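Long-range contact in alginate lyase A1-II' (Sphingomonas sp. A1, PDB 2CWS), which probably depolymerises alginate by lyase cleavage, as a catalytic domain of polysaccharide lyase family 7: residues H89-S94 with Y198-G203. Numbering follows the deposited sequence. Where two conformers were deposited one is given.
Sequences HTMKLS and YYFKAG
In the hydrophobic interior between the two sheets of a beta-jelly-roll sandwich, Met91 and Phe200 pass side by side, each reaching from its own strand toward the other's backbone. Strands 89-94 and 198-202 run nearly parallel, 2° apart, with their axes 8.7 Å from each other, a spacing bridged by side chains. The ring of Phe200 extends to the opposite backbone, where its CZ lies 3.4 Å from Met91 N and 3.6 Å from His89 O, the carbonyl sitting at the ring edge. Met91 CB stands over one face in a CH-pi contact, 3.6 Å from the Phe200 ring centroid and almost on the ring normal. With CG anti to the backbone N (chi1 174°), the Met91 chain runs on past the ring toward the other strand. Met91 SD makes an oblique Met-aromatic contact, 4.7 Å from the Phe200 centroid, and a bend at chi3 (66°) brings Met91 CE to 3.5 Å from Lys201 O. Farther along, the packing thins to a light apolar touch, Leu93 CD2 lying 4.1 Å from Ala202 CB. Trp15 touches both Met91 and Phe200, while Ile111 and Val225, from the two sheets, also pack on Phe200. Lys201 leaves its strand on the far side, where its NZ makes a salt bridge to Glu69 and a hydrogen bond to Gln18, and Tyr199 makes a cation-pi contact with Arg71. Side chains meeting between two facing sheets in this way characterise the concanavalin-like jelly-roll sandwich of this lyase family.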
loop_
_atom_site.group_PDB
_atom_site.type_symbol
_atom_site.label_atom_id
_atom_site.label_comp_id
_atom_site.label_asym_id
_atom_site.label_seq_id
_atom_site.Cartn_x
_atom_site.Cartn_y
_atom_site.Cartn_z
ATOM N N HIS A 89 4.570 5.766 13.602
ATOM C CA HIS A 89 4.340 5.985 12.181
ATOM C C HIS A 89 3.039 5.296 11.826
ATOM O O HIS A 89 3.004 4.042 11.905
ATOM C CB HIS A 89 5.498 5.340 11.391
ATOM C CG HIS A 89 6.838 5.806 11.931
ATOM N ND1 HIS A 89 7.315 7.072 11.683
ATOM C CD2 HIS A 89 7.689 5.205 12.787
ATOM C CE1 HIS A 89 8.475 7.212 12.318
ATOM N NE2 HIS A 89 8.709 6.084 12.994
ATOM N N THR A 90 1.987 6.041 11.485
ATOM C CA THR A 90 0.664 5.454 11.394
ATOM C C THR A 90 -0.047 5.879 10.122
ATOM O O THR A 90 -0.192 7.070 9.878
ATOM C CB THR A 90 -0.200 5.894 12.595
ATOM O OG1 THR A 90 0.538 5.454 13.766
ATOM C CG2 THR A 90 -1.566 5.214 12.552
ATOM N N MET A 91 -0.550 4.908 9.373
ATOM C CA MET A 91 -1.454 5.170 8.243
ATOM C C MET A 91 -2.838 4.692 8.608
ATOM O O MET A 91 -3.003 3.573 9.118
ATOM C CB MET A 91 -0.913 4.427 7.010
ATOM C CG MET A 91 -1.900 4.555 5.835
ATOM S SD MET A 91 -1.204 3.970 4.264
ATOM C CE MET A 91 -1.031 2.197 4.678
ATOM N N LYS A 92 -3.813 5.518 8.336
ATOM C CA LYS A 92 -5.212 5.165 8.481
ATOM C C LYS A 92 -5.894 5.338 7.135
ATOM O O LYS A 92 -5.616 6.289 6.410
ATOM C CB LYS A 92 -5.968 6.047 9.490
ATOM C CG LYS A 92 -5.355 5.981 10.866
ATOM C CD LYS A 92 -6.192 6.899 11.776
ATOM C CE LYS A 92 -7.657 6.578 11.507
ATOM N NZ LYS A 92 -8.605 7.353 12.332
ATOM N N LEU A 93 -6.777 4.409 6.790
ATOM C CA LEU A 93 -7.538 4.585 5.561
ATOM C C LEU A 93 -8.894 3.935 5.752
ATOM O O LEU A 93 -9.099 3.037 6.588
ATOM C CB LEU A 93 -6.777 4.045 4.329
ATOM C CG LEU A 93 -6.410 2.541 4.342
ATOM C CD1 LEU A 93 -7.556 1.629 3.889
ATOM C CD2 LEU A 93 -5.251 2.347 3.359
ATOM N N SER A 94 -9.824 4.336 4.894
ATOM C CA SER A 94 -11.092 3.632 4.761
ATOM C C SER A 94 -11.302 3.375 3.275
ATOM O O SER A 94 -10.978 4.253 2.462
ATOM C CB SER A 94 -12.303 4.311 5.407
ATOM O OG SER A 94 -12.591 5.482 4.694
ATOM N N TYR A 198 11.589 2.932 5.764
ATOM C CA TYR A 198 10.241 2.475 5.425
ATOM C C TYR A 198 9.425 3.590 4.824
ATOM O O TYR A 198 9.655 4.786 5.090
ATOM C CB TYR A 198 9.447 1.984 6.713
ATOM C CG TYR A 198 10.265 0.926 7.441
ATOM C CD1 TYR A 198 10.177 -0.409 7.006
ATOM C CD2 TYR A 198 11.169 1.249 8.445
ATOM C CE1 TYR A 198 10.947 -1.393 7.625
ATOM C CE2 TYR A 198 11.965 0.296 9.034
ATOM C CZ TYR A 198 11.866 -1.016 8.633
ATOM O OH TYR A 198 12.619 -2.011 9.183
ATOM N N TYR A 199 8.436 3.213 4.030
ATOM C CA TYR A 199 7.432 4.137 3.535
ATOM C C TYR A 199 6.112 3.377 3.386
ATOM O O TYR A 199 6.081 2.153 3.151
ATOM C CB TYR A 199 7.853 4.781 2.206
ATOM C CG TYR A 199 8.127 3.833 1.081
ATOM C CD1 TYR A 199 9.432 3.392 0.845
ATOM C CD2 TYR A 199 7.140 3.344 0.246
ATOM C CE1 TYR A 199 9.732 2.522 -0.175
ATOM C CE2 TYR A 199 7.406 2.467 -0.767
ATOM C CZ TYR A 199 8.710 2.026 -0.984
ATOM O OH TYR A 199 8.962 1.161 -2.014
ATOM N N PHE A 200 5.012 4.116 3.537
ATOM C CA PHE A 200 3.690 3.543 3.334
ATOM C C PHE A 200 3.341 3.476 1.855
ATOM O O PHE A 200 3.836 4.268 1.031
ATOM C CB PHE A 200 2.635 4.369 4.060
ATOM C CG PHE A 200 2.663 4.259 5.578
ATOM C CD1 PHE A 200 2.958 5.331 6.396
ATOM C CD2 PHE A 200 2.346 3.032 6.162
ATOM C CE1 PHE A 200 2.926 5.206 7.764
ATOM C CE2 PHE A 200 2.314 2.929 7.558
ATOM C CZ PHE A 200 2.599 3.987 8.362
ATOM N N LYS A 201 2.409 2.559 1.517
ATOM C CA LYS A 201 1.795 2.513 0.201
ATOM C C LYS A 201 0.316 2.223 0.380
ATOM O O LYS A 201 -0.082 1.554 1.360
ATOM C CB LYS A 201 2.389 1.395 -0.702
ATOM C CG LYS A 201 3.905 1.413 -0.777
ATOM C CD LYS A 201 4.426 0.613 -1.973
ATOM C CE LYS A 201 4.441 1.494 -3.233
ATOM N NZ LYS A 201 4.694 0.665 -4.442
ATOM N N ALA A 202 -0.500 2.657 -0.579
ATOM C CA ALA A 202 -1.940 2.359 -0.541
ATOM C C ALA A 202 -2.467 2.443 -1.955
ATOM O O ALA A 202 -2.170 3.401 -2.684
ATOM C CB ALA A 202 -2.680 3.368 0.337
ATOM N N GLY A 203 -3.299 1.455 -2.329
ATOM C CA GLY A 203 -3.932 1.512 -3.641
ATOM C C GLY A 203 -4.331 0.123 -4.095
ATOM O O GLY A 203 -5.105 -0.549 -3.371
#